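Glycerol uptake operon antiterminator regulatory protein (Listeria monocytogenes str. 4b, PDB 3KTS) probably acts as a glycerol-3-phosphate-responsive antiterminator that lets transcription of the glycerol uptake operon continue past a terminator. Local coordinates at residues Leu5-Gln10 with Pro152-Gly157; Thr31-Leu36 with Lys48-Gly53; Tyr72-Leu77 with Gly91-Lys96; Ser114-Gly119 with Pro139-Lys144. One frame throughout, in Å; residues are numbered along the deposited sequence.

The four contacts sample a TIM-type barrel from its interior to its outer helices. Contact 1 sets the N-terminal loop against strand 153-156, and the other three are nested within the chain loop it closes. It touches contact 2, probably through a hydrogen bond from Gln10 NE2 to Tyr32 O of 2.9 Å, and meets contact 4 where Val153 CG2 lies 3.8 Å from Val142 CG1. Contacts 2, 3 and 4 follow in series round the wall: a strand with its helix, then two pairs of neighbouring helices. Contacts 2 and 4, centres about 29 Å apart, lie on opposite sides of the chain's centre. Contact 3 touches no other, its nearest atoms about 8 Å from contact 2.

Contact 1: residues Leu5-Gln10 with Pro152-Gly157; sequences LPFSNQ and PVIAGG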
# COMPACT_ATOMS: atom_id res chain seq x y z
N LEU A 5 11.66 2.66 6.08
CA LEU A 5 10.63 3.18 5.18
C LEU A 5 10.01 4.49 5.67
O LEU A 5 9.74 4.63 6.86
CB LEU A 5 9.56 2.12 4.90
CG LEU A 5 9.89 1.09 3.83
CD1 LEU A 5 8.61 0.75 3.13
CD2 LEU A 5 10.91 1.57 2.79
N PRO A 6 9.79 5.44 4.73
CA PRO A 6 9.38 6.84 5.00
C PRO A 6 8.15 7.05 5.89
O PRO A 6 7.96 8.16 6.40
CB PRO A 6 9.12 7.40 3.60
CG PRO A 6 9.00 6.21 2.70
CD PRO A 6 9.94 5.22 3.28
N PHE A 7 7.32 6.02 6.06
CA PHE A 7 6.25 6.08 7.04
C PHE A 7 6.67 5.43 8.35
O PHE A 7 6.14 4.40 8.77
CB PHE A 7 4.93 5.50 6.51
CG PHE A 7 5.11 4.52 5.38
CD1 PHE A 7 5.47 3.21 5.63
CD2 PHE A 7 4.90 4.92 4.06
CE1 PHE A 7 5.63 2.30 4.59
CE2 PHE A 7 5.05 4.03 3.01
CZ PHE A 7 5.42 2.71 3.27
N SER A 8 7.68 6.05 8.98
CA SER A 8 8.04 5.75 10.36
C SER A 8 7.20 6.66 11.24
O SER A 8 6.96 7.82 10.89
CB SER A 8 9.53 6.01 10.60
OG SER A 8 10.33 5.14 9.81
N ASN A 9 6.74 6.11 12.37
CA ASN A 9 5.81 6.79 13.29
C ASN A 9 4.47 7.25 12.68
O ASN A 9 3.84 8.19 13.17
CB ASN A 9 6.49 7.92 14.09
CG ASN A 9 7.14 7.43 15.38
OD1 ASN A 9 8.01 8.10 15.93
ND2 ASN A 9 6.71 6.27 15.86
N GLN A 10 4.07 6.58 11.61
CA GLN A 10 2.73 6.71 11.07
C GLN A 10 2.11 5.32 11.03
O GLN A 10 2.50 4.48 10.22
CB GLN A 10 2.76 7.32 9.67
CG GLN A 10 1.38 7.71 9.19
CD GLN A 10 1.37 8.12 7.75
OE1 GLN A 10 2.42 8.38 7.16
NE2 GLN A 10 0.18 8.17 7.15
N PRO A 152 10.09 -5.16 5.37
CA PRO A 152 8.99 -4.56 6.15
C PRO A 152 7.63 -4.90 5.56
O PRO A 152 7.47 -4.89 4.34
CB PRO A 152 9.26 -3.06 6.03
CG PRO A 152 9.97 -2.91 4.74
CD PRO A 152 10.82 -4.15 4.59
N VAL A 153 6.66 -5.20 6.42
CA VAL A 153 5.29 -5.49 5.97
C VAL A 153 4.24 -4.51 6.53
O VAL A 153 4.26 -4.17 7.71
CB VAL A 153 4.87 -7.00 6.14
CG1 VAL A 153 6.08 -7.91 6.28
CG2 VAL A 153 3.91 -7.23 7.30
N ILE A 154 3.37 -4.03 5.65
CA ILE A 154 2.16 -3.32 6.04
C ILE A 154 1.08 -4.39 6.13
O ILE A 154 1.14 -5.37 5.40
CB ILE A 154 1.73 -2.27 4.97
CG1 ILE A 154 2.87 -1.33 4.60
CG2 ILE A 154 0.50 -1.46 5.43
CD1 ILE A 154 3.02 -0.13 5.50
N ALA A 155 0.13 -4.21 7.04
CA ALA A 155 -1.07 -5.05 7.03
C ALA A 155 -2.29 -4.20 6.73
O ALA A 155 -2.36 -3.04 7.13
CB ALA A 155 -1.22 -5.77 8.35
N GLY A 156 -3.24 -4.79 6.02
CA GLY A 156 -4.43 -4.08 5.61
C GLY A 156 -5.59 -5.03 5.43
O GLY A 156 -5.38 -6.23 5.26
N GLY A 157 -6.80 -4.51 5.45
CA GLY A 157 -7.99 -5.32 5.23
C GLY A 157 -8.66 -5.75 6.52
O GLY A 157 -8.03 -6.37 7.38
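The ring of Phe7 meets Ile154 CD1 obliquely and also stands edge-to-face with the ring of Tyr32, bridging two separate strands of a TIM-type barrel. Residues 5-10 form the loop ahead of strand 12-16, and this loop folds across the barrel interior at the end where strand 153-156 begins. Of the ring atoms, CE1 of Phe7 comes nearest, 3.7 Å from Ile154 CD1, with Phe7 CD1 a little farther from the same methyl. In Ile154, chi1 of -53° sets CG1 beside the backbone N and chi2 of -86° then carries CD1 to the ring, while the side chain also packs on Cys130, Ile174 and Thr177 of the flanking strands. Just ahead of the strand a second apolar pair forms: CG of Leu5 lies 4.1 Å from CG of Pro152, the two side chains crossing at about a right angle. Leu5 also rests on Cys130 and Ile174; farther along the loop Gln10 adds a polar tie, NE2 to Tyr32 O. The turn itself has another, since Ser8 OG donates to Leu5 O over 3.1 Å, with a C=O...OG angle of 156° and the donor tilted from the carbonyl plane.

Contact 2: residues Thr31-Leu36 with Lys48-Gly53; sequences TYMVML and KYAQAG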
# COMPACT_ATOMS: atom_id res chain seq x y z
N THR A 31 0.55 11.83 7.11
CA THR A 31 1.21 12.28 5.87
C THR A 31 1.01 11.36 4.64
O THR A 31 0.73 11.85 3.55
CB THR A 31 2.72 12.63 6.10
OG1 THR A 31 3.42 12.65 4.84
CG2 THR A 31 3.40 11.64 7.06
N TYR A 32 1.15 10.04 4.82
CA TYR A 32 0.94 9.08 3.72
C TYR A 32 -0.51 8.59 3.57
O TYR A 32 -1.17 8.26 4.56
CB TYR A 32 1.86 7.87 3.86
CG TYR A 32 3.22 8.07 3.24
CD1 TYR A 32 4.28 8.59 3.98
CD2 TYR A 32 3.45 7.72 1.91
CE1 TYR A 32 5.53 8.76 3.41
CE2 TYR A 32 4.70 7.88 1.34
CZ TYR A 32 5.73 8.41 2.08
OH TYR A 32 6.95 8.58 1.50
N MET A 33 -0.98 8.55 2.33
CA MET A 33 -2.32 8.06 2.02
C MET A 33 -2.28 6.96 0.95
O MET A 33 -1.28 6.81 0.23
CB MET A 33 -3.23 9.20 1.56
CG MET A 33 -3.00 9.66 0.12
SD MET A 33 -4.52 10.21 -0.65
CE MET A 33 -4.64 11.89 -0.02
N VAL A 34 -3.36 6.19 0.86
CA VAL A 34 -3.47 5.14 -0.15
C VAL A 34 -4.68 5.37 -1.05
O VAL A 34 -5.78 5.63 -0.57
CB VAL A 34 -3.58 3.75 0.49
CG1 VAL A 34 -4.00 2.72 -0.54
CG2 VAL A 34 -2.26 3.36 1.14
N MET A 35 -4.46 5.28 -2.36
CA MET A 35 -5.53 5.49 -3.33
C MET A 35 -5.90 4.19 -4.03
O MET A 35 -5.09 3.61 -4.75
CB MET A 35 -5.11 6.55 -4.36
CG MET A 35 -6.17 7.61 -4.62
SD MET A 35 -5.60 8.90 -5.75
CE MET A 35 -4.80 10.02 -4.60
N LEU A 36 -7.14 3.75 -3.83
CA LEU A 36 -7.50 2.36 -4.06
C LEU A 36 -8.03 2.16 -5.48
O LEU A 36 -7.36 1.57 -6.33
CB LEU A 36 -8.54 1.89 -3.04
CG LEU A 36 -7.99 1.26 -1.76
CD1 LEU A 36 -9.04 1.29 -0.65
CD2 LEU A 36 -7.52 -0.16 -2.02
N LYS A 48 -1.66 15.06 -8.09
CA LYS A 48 -1.08 16.40 -7.88
C LYS A 48 -1.88 17.22 -6.88
O LYS A 48 -1.29 18.01 -6.14
CB LYS A 48 -0.91 17.15 -9.21
CG LYS A 48 0.11 16.52 -10.16
CD LYS A 48 1.49 16.35 -9.52
CE LYS A 48 2.23 15.14 -10.08
NZ LYS A 48 2.73 15.36 -11.46
N TYR A 49 -3.20 17.01 -6.83
CA TYR A 49 -4.05 17.68 -5.85
C TYR A 49 -3.85 17.15 -4.44
O TYR A 49 -4.00 17.89 -3.46
CB TYR A 49 -5.53 17.60 -6.24
CG TYR A 49 -6.43 18.48 -5.39
CD1 TYR A 49 -6.43 19.87 -5.57
CD2 TYR A 49 -7.25 17.94 -4.41
CE1 TYR A 49 -7.24 20.68 -4.78
CE2 TYR A 49 -8.07 18.75 -3.62
CZ TYR A 49 -8.06 20.12 -3.82
OH TYR A 49 -8.86 20.92 -3.04
N ALA A 50 -3.50 15.87 -4.33
CA ALA A 50 -3.23 15.27 -3.03
C ALA A 50 -1.83 15.65 -2.55
O ALA A 50 -1.61 15.84 -1.36
CB ALA A 50 -3.38 13.77 -3.09
N GLN A 51 -0.90 15.77 -3.49
CA GLN A 51 0.46 16.21 -3.18
C GLN A 51 0.53 17.72 -2.90
O GLN A 51 1.46 18.18 -2.23
CB GLN A 51 1.42 15.83 -4.30
CG GLN A 51 1.74 14.34 -4.35
CD GLN A 51 2.37 13.92 -5.66
OE1 GLN A 51 2.02 14.43 -6.72
NE2 GLN A 51 3.30 12.97 -5.59
N ALA A 52 -0.44 18.47 -3.40
CA ALA A 52 -0.56 19.90 -3.10
C ALA A 52 -0.99 20.15 -1.66
O ALA A 52 -0.70 21.20 -1.09
CB ALA A 52 -1.53 20.58 -4.07
N GLY A 53 -1.68 19.17 -1.06
CA GLY A 53 -2.12 19.25 0.33
C GLY A 53 -1.15 18.61 1.31
O GLY A 53 -1.54 18.25 2.42
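Gln51 NE2 is gripped by two acceptors, Asp84 OD2 and Cys82 O, joining the end of helix 43-52 to residues 82-84, next to Ala50, whose methyl meets Met33 and Met35. The last helical turn is also closed from within by the backbone bond from Ala52 N to Lys48 O, 2.9 Å long. Across the contact everything is apolar. The CB of Ala50 points at the strand and receives the end of Met33, whose CE lies 3.8 Å from Ala50 CB. Met35 reaches the same methyl more loosely, with its CE 4.3 Å from Ala50 CB. The two methionine tips thus lie side by side, Met33 CE and Met35 CE 4.9 Å apart, and the small alanine faces the pair of them. Met33 gets there by a folded path: its CG sits between the backbone N and the carbonyl carbon (chi1 77°), and further bends at chi2 and chi3 turn the methyl to the helix. All three residues are buried. Helix 20-25 borders the methionines through Ile25 and Met22, while Ala50 also rests on Val57 of the next strand. The backbone of Met33 bonds to Lys56 and Leu58 in that parallel strand. Strand 32-39, helix 43-52 and strand 56-60 form a beta-alpha-beta unit, the repeating element of a TIM-type barrel, and here the helix packs back on the strand that precedes it.

Contact 3: residues Tyr72-Leu77 with Gly91-Lys96; sequences YAIDFL and GNAIMK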
# COMPACT_ATOMS: atom_id res chain seq x y z
N TYR A 72 4.51 -0.78 -19.70
CA TYR A 72 4.18 0.52 -20.28
C TYR A 72 3.29 1.35 -19.36
O TYR A 72 3.42 2.58 -19.30
CB TYR A 72 3.45 0.37 -21.61
CG TYR A 72 4.00 -0.66 -22.55
CD1 TYR A 72 3.42 -1.92 -22.63
CD2 TYR A 72 5.07 -0.37 -23.39
CE1 TYR A 72 3.90 -2.87 -23.51
CE2 TYR A 72 5.56 -1.31 -24.27
CZ TYR A 72 4.97 -2.56 -24.33
OH TYR A 72 5.45 -3.51 -25.20
N ALA A 73 2.38 0.66 -18.68
CA ALA A 73 1.47 1.29 -17.74
C ALA A 73 2.19 1.75 -16.48
O ALA A 73 1.84 2.78 -15.90
CB ALA A 73 0.36 0.34 -17.38
N ILE A 74 3.21 1.00 -16.06
CA ILE A 74 3.99 1.35 -14.88
C ILE A 74 4.92 2.51 -15.21
O ILE A 74 5.07 3.44 -14.41
CB ILE A 74 4.73 0.12 -14.29
CG1 ILE A 74 3.72 -0.94 -13.84
CG2 ILE A 74 5.63 0.51 -13.11
CD1 ILE A 74 2.51 -0.41 -13.04
N ASP A 75 5.50 2.46 -16.42
CA ASP A 75 6.25 3.58 -17.00
C ASP A 75 5.47 4.89 -16.93
O ASP A 75 6.01 5.91 -16.50
CB ASP A 75 6.63 3.27 -18.45
CG ASP A 75 7.81 2.33 -18.56
OD1 ASP A 75 8.74 2.46 -17.73
OD2 ASP A 75 7.83 1.46 -19.47
N PHE A 76 4.20 4.84 -17.33
CA PHE A 76 3.26 5.97 -17.28
C PHE A 76 3.06 6.50 -15.87
O PHE A 76 3.03 7.72 -15.65
CB PHE A 76 1.93 5.53 -17.88
CG PHE A 76 0.83 6.55 -17.79
CD1 PHE A 76 -0.30 6.30 -17.00
CD2 PHE A 76 0.89 7.74 -18.50
CE1 PHE A 76 -1.33 7.22 -16.92
CE2 PHE A 76 -0.14 8.67 -18.42
CZ PHE A 76 -1.26 8.40 -17.64
N LEU A 77 2.93 5.59 -14.91
CA LEU A 77 2.73 5.97 -13.51
C LEU A 77 3.95 6.64 -12.93
O LEU A 77 3.83 7.54 -12.11
CB LEU A 77 2.36 4.75 -12.67
CG LEU A 77 1.05 4.02 -12.98
CD1 LEU A 77 0.84 2.93 -11.96
CD2 LEU A 77 -0.13 4.98 -12.99
N GLY A 91 4.31 -9.09 -10.12
CA GLY A 91 5.76 -9.04 -9.87
C GLY A 91 6.50 -8.13 -10.83
O GLY A 91 7.42 -7.40 -10.43
N ASN A 92 6.10 -8.18 -12.09
CA ASN A 92 6.70 -7.37 -13.15
C ASN A 92 6.58 -5.87 -12.90
O ASN A 92 7.44 -5.09 -13.30
CB ASN A 92 6.06 -7.71 -14.50
CG ASN A 92 6.06 -9.20 -14.78
OD1 ASN A 92 5.01 -9.86 -14.74
ND2 ASN A 92 7.24 -9.75 -15.03
N ALA A 93 5.50 -5.47 -12.22
CA ALA A 93 5.28 -4.08 -11.87
C ALA A 93 6.20 -3.63 -10.74
O ALA A 93 6.64 -2.48 -10.71
CB ALA A 93 3.84 -3.85 -11.50
N ILE A 94 6.50 -4.54 -9.81
CA ILE A 94 7.42 -4.27 -8.71
C ILE A 94 8.85 -4.11 -9.25
O ILE A 94 9.59 -3.24 -8.80
CB ILE A 94 7.35 -5.38 -7.62
CG1 ILE A 94 5.93 -5.49 -7.04
CG2 ILE A 94 8.38 -5.14 -6.51
CD1 ILE A 94 5.44 -4.26 -6.28
N MET A 95 9.20 -4.96 -10.23
CA MET A 95 10.50 -4.89 -10.91
C MET A 95 10.66 -3.57 -11.66
O MET A 95 11.69 -2.92 -11.55
CB MET A 95 10.69 -6.08 -11.86
CG MET A 95 10.74 -7.43 -11.16
SD MET A 95 11.25 -8.88 -12.13
CE MET A 95 10.19 -8.85 -13.57
N LYS A 96 9.62 -3.19 -12.39
CA LYS A 96 9.63 -1.96 -13.18
C LYS A 96 9.71 -0.70 -12.32
O LYS A 96 10.47 0.21 -12.64
CB LYS A 96 8.42 -1.89 -14.11
CG LYS A 96 8.61 -0.94 -15.29
CD LYS A 96 9.60 -1.52 -16.30
CE LYS A 96 10.19 -0.43 -17.18
NZ LYS A 96 10.72 -0.98 -18.45
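Helices 72-77 and 91-96 run in broadly the same direction at 41° to each other, their axes approaching to 9.6 Å, with Ile74 and Ala93 the nearest residues along the backbone. Ile74 supplies the apolar middle of the contact. Its CG1 branch lies 3.7 Å from Ala93 CB, and its CG2 branch turns to the neighbouring turn of the other helix, 3.8 Å from Lys96 CB. The isoleucine therefore straddles two residues on one side of helix 91-96, with Ala93 small enough to admit CG1 and CD1 over its methyl. Such pairing belongs to the outer layer of a TIM-type barrel, where the helices that precede and follow strand 85-88 lie side by side around the sheet. Beside the apolar patch, Lys96 and Ile74 slide past each other in opposite directions. The lysine chain starts with CG anti to its backbone N (chi1 -159°), then bends at chi2 (71°), which swings its far end round to Asp75. There it forms a long salt bridge, NZ to Asp75 OD2 at 3.9 Å; the carboxylate lies nearer the methylene, Asp75 OD1 to Lys96 CE 3.3 Å, than the ammonium. The carboxylate has a stronger partner in His100, whose NE2 is hydrogen-bonded to Asp75 OD1; this bond probably does more than the lysine to fix the carboxylate. The lysine also touches Asp71, one turn earlier on helix 71-81.

Contact 4: residues Ser114-Gly119 with Pro139-Lys144; sequences SAYNKG and PEQVQK
Tyr116 carries its ring anti to the backbone N (chi1 -173°), reaching out from helix 113-126 to helix 139-149, and Gln141 answers with a folded chain whose CG lies beside its own backbone N and which bends again at chi2 (-47°). That fold brings the amide back to the aromatic ring, although the CB of Gln141 does not itself aim at Tyr116. OE1 of Gln141 then lies 4.1 Å from Tyr116 CE1 and almost as near to CD1. Ring and amide planes are 81° apart, so the carboxamide stands nearly upright to the ring and no flat stacking results. At the far end of the same ring, OH of Tyr116 comes to 4.2 Å from the backbone O of Lys144, too long for a hydrogen bond. The edge of the ring is met in its own plane by OD1 of Asn117, the next residue on the tyrosine's helix. Lys144 starts toward the first helix, but its ammonium end leads away. The two helices are successive outer helices of the TIM-type barrel, one on each side of strand 130-134 in the chain, and their backbones remain well apart, with 9.7 Å between Tyr116 CA and Gln141 CA. Met110 touches both Tyr116 and Gln141, and the tyrosine reaches farther along helix 139-149 to Met145 and Lys148. With only 96 Å² buried between the two segments and neither polar group bonded to the other, this is a loose surface contact made by van der Waals approach, in which the tyrosine spans the distance between the helices.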
# COMPACT_ATOMS: atom_id res chain seq x y z
N SER A 114 -1.12 -22.29 -0.56
CA SER A 114 -0.62 -22.17 -1.91
C SER A 114 -0.29 -20.72 -2.23
O SER A 114 0.73 -20.43 -2.85
CB SER A 114 -1.63 -22.73 -2.91
OG SER A 114 -1.17 -22.60 -4.25
N ALA A 115 -1.17 -19.82 -1.78
CA ALA A 115 -1.00 -18.38 -1.92
C ALA A 115 0.21 -17.87 -1.15
O ALA A 115 0.95 -17.01 -1.64
CB ALA A 115 -2.26 -17.65 -1.47
N TYR A 116 0.42 -18.42 0.05
CA TYR A 116 1.62 -18.15 0.83
C TYR A 116 2.87 -18.57 0.04
O TYR A 116 3.72 -17.72 -0.24
CB TYR A 116 1.56 -18.89 2.18
CG TYR A 116 2.69 -18.55 3.14
CD1 TYR A 116 2.57 -17.49 4.03
CD2 TYR A 116 3.86 -19.31 3.18
CE1 TYR A 116 3.59 -17.18 4.92
CE2 TYR A 116 4.90 -19.01 4.06
CZ TYR A 116 4.75 -17.94 4.93
OH TYR A 116 5.75 -17.62 5.82
N ASN A 117 2.95 -19.85 -0.32
CA ASN A 117 4.13 -20.45 -0.96
C ASN A 117 4.54 -19.80 -2.27
O ASN A 117 5.73 -19.58 -2.50
CB ASN A 117 3.92 -21.95 -1.20
CG ASN A 117 3.90 -22.76 0.09
OD1 ASN A 117 4.10 -22.23 1.18
ND2 ASN A 117 3.64 -24.06 -0.04
N LYS A 118 3.56 -19.51 -3.11
CA LYS A 118 3.81 -18.85 -4.39
C LYS A 118 4.17 -17.39 -4.17
O LYS A 118 5.00 -16.83 -4.89
CB LYS A 118 2.60 -18.98 -5.32
CG LYS A 118 2.37 -20.42 -5.79
CD LYS A 118 1.07 -20.58 -6.56
CE LYS A 118 0.85 -22.04 -6.91
NZ LYS A 118 -0.34 -22.21 -7.79
N GLY A 119 3.55 -16.79 -3.15
CA GLY A 119 3.74 -15.39 -2.82
C GLY A 119 5.08 -15.10 -2.20
O GLY A 119 5.69 -14.08 -2.52
N PRO A 139 -2.82 -11.72 13.00
CA PRO A 139 -1.55 -11.23 13.54
C PRO A 139 -0.44 -12.27 13.52
O PRO A 139 0.72 -11.92 13.34
CB PRO A 139 -1.91 -10.85 14.99
CG PRO A 139 -3.39 -10.75 15.00
CD PRO A 139 -3.85 -11.78 14.04
N GLU A 140 -0.80 -13.54 13.66
CA GLU A 140 0.20 -14.61 13.67
C GLU A 140 0.79 -14.90 12.30
O GLU A 140 1.93 -15.35 12.21
CB GLU A 140 -0.36 -15.87 14.33
CG GLU A 140 -0.28 -15.81 15.86
CD GLU A 140 -1.48 -16.45 16.55
OE1 GLU A 140 -1.29 -17.42 17.31
OE2 GLU A 140 -2.62 -15.97 16.33
N GLN A 141 0.04 -14.62 11.24
CA GLN A 141 0.55 -14.76 9.87
C GLN A 141 1.49 -13.62 9.50
O GLN A 141 2.43 -13.81 8.73
CB GLN A 141 -0.58 -14.86 8.83
CG GLN A 141 -1.23 -16.24 8.71
CD GLN A 141 -0.23 -17.39 8.61
OE1 GLN A 141 0.62 -17.43 7.72
NE2 GLN A 141 -0.35 -18.35 9.52
N VAL A 142 1.22 -12.44 10.06
CA VAL A 142 2.08 -11.27 9.89
C VAL A 142 3.39 -11.49 10.64
O VAL A 142 4.47 -11.12 10.16
CB VAL A 142 1.34 -9.97 10.33
CG1 VAL A 142 2.28 -8.77 10.39
CG2 VAL A 142 0.20 -9.68 9.37
N GLN A 143 3.29 -12.14 11.80
CA GLN A 143 4.45 -12.55 12.60
C GLN A 143 5.34 -13.54 11.85
O GLN A 143 6.54 -13.31 11.71
CB GLN A 143 3.99 -13.12 13.95
CG GLN A 143 5.12 -13.30 14.96
CD GLN A 143 4.62 -13.33 16.39
OE1 GLN A 143 3.62 -13.98 16.70
NE2 GLN A 143 5.34 -12.64 17.28
N LYS A 144 4.74 -14.63 11.35
CA LYS A 144 5.44 -15.65 10.56
C LYS A 144 6.16 -15.05 9.35
O LYS A 144 7.28 -15.44 9.04
CB LYS A 144 4.46 -16.71 10.04
CG LYS A 144 4.12 -17.84 11.01
CD LYS A 144 3.10 -18.79 10.36
CE LYS A 144 2.47 -19.75 11.37
NZ LYS A 144 3.32 -20.95 11.62